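PDB 3EY8: biphenyl-2,3-diol 1,2-dioxygenase III-related protein from Vibrio cholerae, which belongs to the glyoxalase/extradiol dioxygenase superfamily and binds a metal ion in a vicinal-oxygen-chelate fold, its own reaction being unestablished. Local coordinates for residues T23-Y28 / I44-G49; I112-F117 / E126-S131. The protein carries 9 engineered substitutions. All coordinates share one frame; numbering follows the deposited sequence.

Interaction 1. Residues T23-Y28 / I44-G49. Engineered in segment 23-28: Lys26 (natural residue Asn).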
loop_
_atom_site.group_PDB
_atom_site.type_symbol
_atom_site.label_atom_id
_atom_site.label_comp_id
_atom_site.label_asym_id
_atom_site.label_seq_id
_atom_site.Cartn_x
_atom_site.Cartn_y
_atom_site.Cartn_z
ATOM N N THR B 23 4.242 16.025 11.818
ATOM C CA THR B 23 3.236 15.384 12.656
ATOM C C THR B 23 3.160 13.898 12.318
ATOM O O THR B 23 3.150 13.022 13.199
ATOM C CB THR B 23 1.869 16.042 12.454
ATOM O OG1 THR B 23 1.930 17.402 12.916
ATOM C CG2 THR B 23 0.785 15.289 13.210
ATOM N N THR B 24 3.142 13.612 11.024
ATOM C CA THR B 24 3.098 12.233 10.553
ATOM C C THR B 24 4.349 11.418 10.927
ATOM O O THR B 24 4.236 10.298 11.414
ATOM C CB THR B 24 2.875 12.209 9.047
ATOM O OG1 THR B 24 1.594 12.785 8.757
ATOM C CG2 THR B 24 2.915 10.777 8.509
ATOM N N THR B 25 5.539 11.974 10.716
ATOM C CA THR B 25 6.749 11.222 11.038
ATOM C C THR B 25 6.851 10.956 12.543
ATOM O O THR B 25 7.179 9.837 12.961
ATOM C CB THR B 25 8.028 11.877 10.467
ATOM O OG1 THR B 25 8.152 13.207 10.974
ATOM C CG2 THR B 25 7.966 11.932 8.940
ATOM N N LYS B 26 6.537 11.962 13.358
ATOM C CA LYS B 26 6.537 11.769 14.807
ATOM C C LYS B 26 5.606 10.624 15.196
ATOM O O LYS B 26 5.958 9.769 16.007
ATOM C CB LYS B 26 6.118 13.046 15.537
ATOM C CG LYS B 26 7.153 14.158 15.527
ATOM C CD LYS B 26 6.705 15.303 16.428
ATOM C CE LYS B 26 7.658 16.487 16.359
ATOM N NZ LYS B 26 7.545 17.237 15.079
ATOM N N PHE B 27 4.416 10.615 14.609
ATOM C CA PHE B 27 3.435 9.573 14.897
ATOM C C PHE B 27 3.928 8.174 14.532
ATOM O O PHE B 27 3.920 7.266 15.364
ATOM C CB PHE B 27 2.117 9.875 14.181
ATOM C CG PHE B 27 1.037 8.864 14.448
ATOM C CD1 PHE B 27 0.921 7.732 13.656
ATOM C CD2 PHE B 27 0.140 9.048 15.495
ATOM C CE1 PHE B 27 -0.078 6.794 13.899
ATOM C CE2 PHE B 27 -0.852 8.123 15.740
ATOM C CZ PHE B 27 -0.966 6.997 14.941
ATOM N N TYR B 28 4.347 7.989 13.287
ATOM C CA TYR B 28 4.765 6.663 12.842
ATOM C C TYR B 28 6.023 6.157 13.558
ATOM O O TYR B 28 6.174 4.952 13.776
ATOM C CB TYR B 28 4.914 6.611 11.319
ATOM C CG TYR B 28 3.576 6.471 10.630
ATOM C CD1 TYR B 28 2.832 7.592 10.277
ATOM C CD2 TYR B 28 3.039 5.219 10.375
ATOM C CE1 TYR B 28 1.598 7.466 9.655
ATOM C CE2 TYR B 28 1.804 5.082 9.764
ATOM C CZ TYR B 28 1.091 6.209 9.407
ATOM O OH TYR B 28 -0.129 6.066 8.800
ATOM N N ILE B 44 10.886 12.861 1.977
ATOM C CA ILE B 44 10.753 12.209 3.277
ATOM C C ILE B 44 10.078 10.848 3.131
ATOM O O ILE B 44 9.129 10.691 2.356
ATOM C CB ILE B 44 9.919 13.062 4.246
ATOM C CG1 ILE B 44 10.521 14.465 4.402
ATOM C CG2 ILE B 44 9.789 12.365 5.599
ATOM C CD1 ILE B 44 11.834 14.508 5.169
ATOM N N ALA B 45 10.563 9.862 3.876
ATOM C CA ALA B 45 9.957 8.537 3.855
ATOM C C ALA B 45 9.995 7.878 5.229
ATOM O O ALA B 45 10.765 8.275 6.105
ATOM C CB ALA B 45 10.640 7.657 2.831
ATOM N N LEU B 46 9.147 6.871 5.402
ATOM C CA LEU B 46 9.140 6.033 6.596
ATOM C C LEU B 46 9.533 4.604 6.235
ATOM O O LEU B 46 8.877 3.967 5.406
ATOM C CB LEU B 46 7.744 6.029 7.217
ATOM C CG LEU B 46 7.320 7.339 7.880
ATOM C CD1 LEU B 46 5.803 7.415 7.999
ATOM C CD2 LEU B 46 7.976 7.480 9.234
ATOM N N GLU B 47 10.592 4.094 6.862
ATOM C CA GLU B 47 11.093 2.752 6.550
ATOM C C GLU B 47 10.648 1.706 7.565
ATOM O O GLU B 47 10.613 1.960 8.771
ATOM C CB GLU B 47 12.629 2.742 6.459
ATOM C CG GLU B 47 13.204 3.615 5.360
ATOM C CD GLU B 47 14.730 3.610 5.325
ATOM O OE1 GLU B 47 15.366 3.036 6.242
ATOM O OE2 GLU B 47 15.288 4.195 4.378
ATOM N N PHE B 48 10.320 0.522 7.069
ATOM C CA PHE B 48 9.980 -0.616 7.916
ATOM C C PHE B 48 10.338 -1.868 7.135
ATOM O O PHE B 48 10.057 -1.946 5.945
ATOM C CB PHE B 48 8.491 -0.605 8.278
ATOM C CG PHE B 48 7.573 -0.505 7.088
ATOM C CD1 PHE B 48 7.268 0.729 6.531
ATOM C CD2 PHE B 48 7.003 -1.642 6.535
ATOM C CE1 PHE B 48 6.429 0.826 5.436
ATOM C CE2 PHE B 48 6.159 -1.551 5.430
ATOM C CZ PHE B 48 5.874 -0.315 4.886
ATOM N N GLY B 49 10.966 -2.842 7.787
ATOM C CA GLY B 49 11.449 -4.009 7.074
ATOM C C GLY B 49 12.260 -3.564 5.876
ATOM O O GLY B 49 13.165 -2.741 6.009
#
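Leu46 reaches from strand 43-48 to Tyr28 on helix 21-32, and everything that passes between the two segments is apolar. The closest approach is Leu46 CD1 to Tyr28 CB at 3.5 Å. From there the same methyl follows the root of the ring, lying 3.6 Å from Tyr28 CG, while Leu46 CD2 backs it up 3.8 Å from Tyr28 CB. The two side chains cross at about a right angle; the leucine fork meets the base of the tyrosine, and the phenol runs on past it. One turn earlier, Leu46 CD2 comes within 4.3 Å of Thr25 CA, and CD1 grazes the methyl of Thr24. A second methyl pair, Thr25 CG2 with Ile44 CG2, closes to 3.8 Å.

Polar groups are settled elsewhere. With chi1 at 58°, Thr25 OG1 sits between its own N and carbonyl carbon and bonds back to Pro22 O within the helix, while CG2 faces the strand. Tyr28 OH bonds to Asp119 OD2, and the ring has Phe27 CD1 over one face.

The segment axes run nearly parallel, 10° apart and 9.6 Å at closest approach, as expected for a helix laid on a sheet. With only 188 Å² buried, the contact depends on van der Waals fit between the methyls of Leu46, Ile44 and Thr25 and the base of Tyr28, and no hydrogen bond sets its direction.

Interaction 2. Residues I112-F117 / E126-S131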
loop_
_atom_site.group_PDB
_atom_site.type_symbol
_atom_site.label_atom_id
_atom_site.label_comp_id
_atom_site.label_asym_id
_atom_site.label_seq_id
_atom_site.Cartn_x
_atom_site.Cartn_y
_atom_site.Cartn_z
ATOM N N ILE B 112 -5.239 -13.943 10.299
ATOM C CA ILE B 112 -4.488 -13.036 11.152
ATOM C C ILE B 112 -5.390 -12.527 12.260
ATOM O O ILE B 112 -6.611 -12.668 12.196
ATOM C CB ILE B 112 -3.948 -11.822 10.375
ATOM C CG1 ILE B 112 -5.107 -11.012 9.791
ATOM C CG2 ILE B 112 -2.964 -12.268 9.297
ATOM C CD1 ILE B 112 -4.670 -9.784 8.989
ATOM N N THR B 113 -4.776 -11.946 13.283
ATOM C CA THR B 113 -5.508 -11.233 14.315
ATOM C C THR B 113 -5.099 -9.760 14.262
ATOM O O THR B 113 -3.906 -9.454 14.180
ATOM C CB THR B 113 -5.215 -11.823 15.699
ATOM O OG1 THR B 113 -5.491 -13.234 15.674
ATOM C CG2 THR B 113 -6.077 -11.163 16.753
ATOM N N SER B 114 -6.082 -8.857 14.301
ATOM C CA SER B 114 -5.841 -7.440 14.017
ATOM C C SER B 114 -6.366 -6.515 15.115
ATOM O O SER B 114 -7.285 -6.871 15.849
ATOM C CB SER B 114 -6.528 -7.044 12.695
ATOM O OG SER B 114 -6.028 -7.763 11.585
ATOM N N PHE B 115 -5.778 -5.324 15.210
ATOM C CA PHE B 115 -6.415 -4.206 15.898
ATOM C C PHE B 115 -6.280 -2.951 15.035
ATOM O O PHE B 115 -5.462 -2.921 14.119
ATOM C CB PHE B 115 -5.909 -4.012 17.342
ATOM C CG PHE B 115 -4.482 -3.518 17.463
ATOM C CD1 PHE B 115 -4.210 -2.168 17.657
ATOM C CD2 PHE B 115 -3.417 -4.408 17.451
ATOM C CE1 PHE B 115 -2.904 -1.716 17.806
ATOM C CE2 PHE B 115 -2.112 -3.959 17.598
ATOM C CZ PHE B 115 -1.858 -2.611 17.776
ATOM N N TYR B 116 -7.101 -1.939 15.303
ATOM C CA TYR B 116 -7.231 -0.794 14.406
ATOM C C TYR B 116 -7.122 0.533 15.136
ATOM O O TYR B 116 -7.579 0.674 16.268
ATOM C CB TYR B 116 -8.603 -0.804 13.720
ATOM C CG TYR B 116 -8.885 -1.982 12.822
ATOM C CD1 TYR B 116 -9.368 -3.171 13.346
ATOM C CD2 TYR B 116 -8.701 -1.894 11.451
ATOM C CE1 TYR B 116 -9.642 -4.245 12.535
ATOM C CE2 TYR B 116 -8.969 -2.967 10.628
ATOM C CZ TYR B 116 -9.441 -4.140 11.181
ATOM O OH TYR B 116 -9.723 -5.219 10.376
ATOM N N PHE B 117 -6.539 1.517 14.469
ATOM C CA PHE B 117 -6.569 2.889 14.953
ATOM C C PHE B 117 -6.330 3.800 13.758
ATOM O O PHE B 117 -6.058 3.318 12.662
ATOM C CB PHE B 117 -5.499 3.115 16.026
ATOM C CG PHE B 117 -4.117 2.724 15.595
ATOM C CD1 PHE B 117 -3.663 1.434 15.792
ATOM C CD2 PHE B 117 -3.274 3.643 14.991
ATOM C CE1 PHE B 117 -2.388 1.064 15.388
ATOM C CE2 PHE B 117 -1.991 3.279 14.585
ATOM C CZ PHE B 117 -1.553 1.987 14.786
ATOM N N GLU B 126 -4.248 -0.898 10.426
ATOM C CA GLU B 126 -4.560 -2.206 10.964
ATOM C C GLU B 126 -3.230 -2.865 11.289
ATOM O O GLU B 126 -2.402 -3.062 10.404
ATOM C CB GLU B 126 -5.317 -3.021 9.905
ATOM C CG GLU B 126 -5.771 -4.405 10.356
ATOM C CD GLU B 126 -6.435 -5.180 9.232
ATOM O OE1 GLU B 126 -6.515 -4.650 8.100
ATOM O OE2 GLU B 126 -6.871 -6.323 9.478
ATOM N N VAL B 127 -3.010 -3.168 12.564
ATOM C CA VAL B 127 -1.794 -3.847 12.982
ATOM C C VAL B 127 -2.148 -5.282 13.328
ATOM O O VAL B 127 -3.109 -5.530 14.064
ATOM C CB VAL B 127 -1.154 -3.142 14.184
ATOM C CG1 VAL B 127 0.002 -3.969 14.743
ATOM C CG2 VAL B 127 -0.682 -1.750 13.768
ATOM N N SER B 128 -1.389 -6.225 12.781
ATOM C CA SER B 128 -1.809 -7.626 12.808
ATOM C C SER B 128 -0.678 -8.608 13.066
ATOM O O SER B 128 0.501 -8.290 12.896
ATOM C CB SER B 128 -2.491 -7.992 11.489
ATOM O OG SER B 128 -3.484 -7.037 11.143
ATOM N N THR B 129 -1.060 -9.813 13.472
ATOM C CA THR B 129 -0.101 -10.891 13.689
ATOM C C THR B 129 -0.584 -12.157 12.996
ATOM O O THR B 129 -1.789 -12.373 12.859
ATOM C CB THR B 129 0.077 -11.190 15.189
ATOM O OG1 THR B 129 1.042 -12.237 15.355
ATOM C CG2 THR B 129 -1.235 -11.632 15.811
ATOM N N TYR B 130 0.355 -12.994 12.560
ATOM C CA TYR B 130 0.011 -14.321 12.052
ATOM C C TYR B 130 -0.000 -15.387 13.158
ATOM O O TYR B 130 -0.342 -16.544 12.907
ATOM C CB TYR B 130 0.927 -14.727 10.885
ATOM C CG TYR B 130 0.432 -14.200 9.556
ATOM C CD1 TYR B 130 -0.577 -14.854 8.867
ATOM C CD2 TYR B 130 0.944 -13.029 9.014
ATOM C CE1 TYR B 130 -1.053 -14.374 7.665
ATOM C CE2 TYR B 130 0.474 -12.536 7.803
ATOM C CZ TYR B 130 -0.528 -13.215 7.138
ATOM O OH TYR B 130 -1.013 -12.747 5.938
ATOM N N SER B 131 0.357 -14.993 14.376
ATOM C CA SER B 131 0.333 -15.912 15.513
ATOM C C SER B 131 -1.082 -16.371 15.854
ATOM O O SER B 131 -1.960 -15.554 16.121
ATOM C CB SER B 131 0.970 -15.265 16.743
ATOM O OG SER B 131 2.353 -15.041 16.535
HETATM O O HOH W 1 -3.830 -15.594 13.949
#
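Glu126 lies alongside Tyr116, its carboxylate plane turned only 21° from the ring. With CG anti to the backbone N (chi1 -177°) and the chain extended beyond, Glu126 OE2 reaches Ser114 OG, which donates to it at 2.7 Å from the anti side. Tyr116 OH has its firm partner in Arg105. Next, Val127 trades two backbone hydrogen bonds with Phe115 and sets its CB over one face of that ring, 4.0 Å from the centroid; its CG2 touches Phe117 CE1 at 3.7 Å. Ser128, back on the Glu126 side, donates from OG to Ser114 OG (2.7 Å), making a chain of two hydrogen bonds from Ser128 through Ser114 to Glu126 that probably helps to fix the carboxylate's rotation. Thr129 pairs with Thr113 through both backbone bonds, and its OG1 accepts from Ser131 N in an ST turn. Tyr130 then offers a ring face to Ile112 CG2, 3.4 Å from the centroid, while its hydroxyl bonds to Asp12 of the second subunit. This is an antiparallel beta hairpin of the vicinal-oxygen-chelate fold, carrying Glu126, a calcium ligand of this protein although no ion is bound to this chain here; its OE1 makes a weak hydrogen bond to His13 of the second subunit, also a calcium-ligand position.

How the interactions relate
Interaction 1 closes along the chain before interaction 2 opens, and their centres lie about 19 Å apart on opposite sides of the chain's centre. Each belongs to a different four-stranded mixed sheet: the 23-28/44-49 contact lays helix 21-32 on the first, and the 112-117/126-131 contact joins two neighbouring strands of the second. The like strand order of the two sheets fits the paired beta-alpha-beta-beta-beta modules of this superfamily. They still meet, Phe27 CZ packing on Phe117 CE2 at 3.9 Å. Both contacts also touch the second subunit; as in glyoxalase I, a metal site between subunits is plausible, since Glu126 lies near His13 of that subunit.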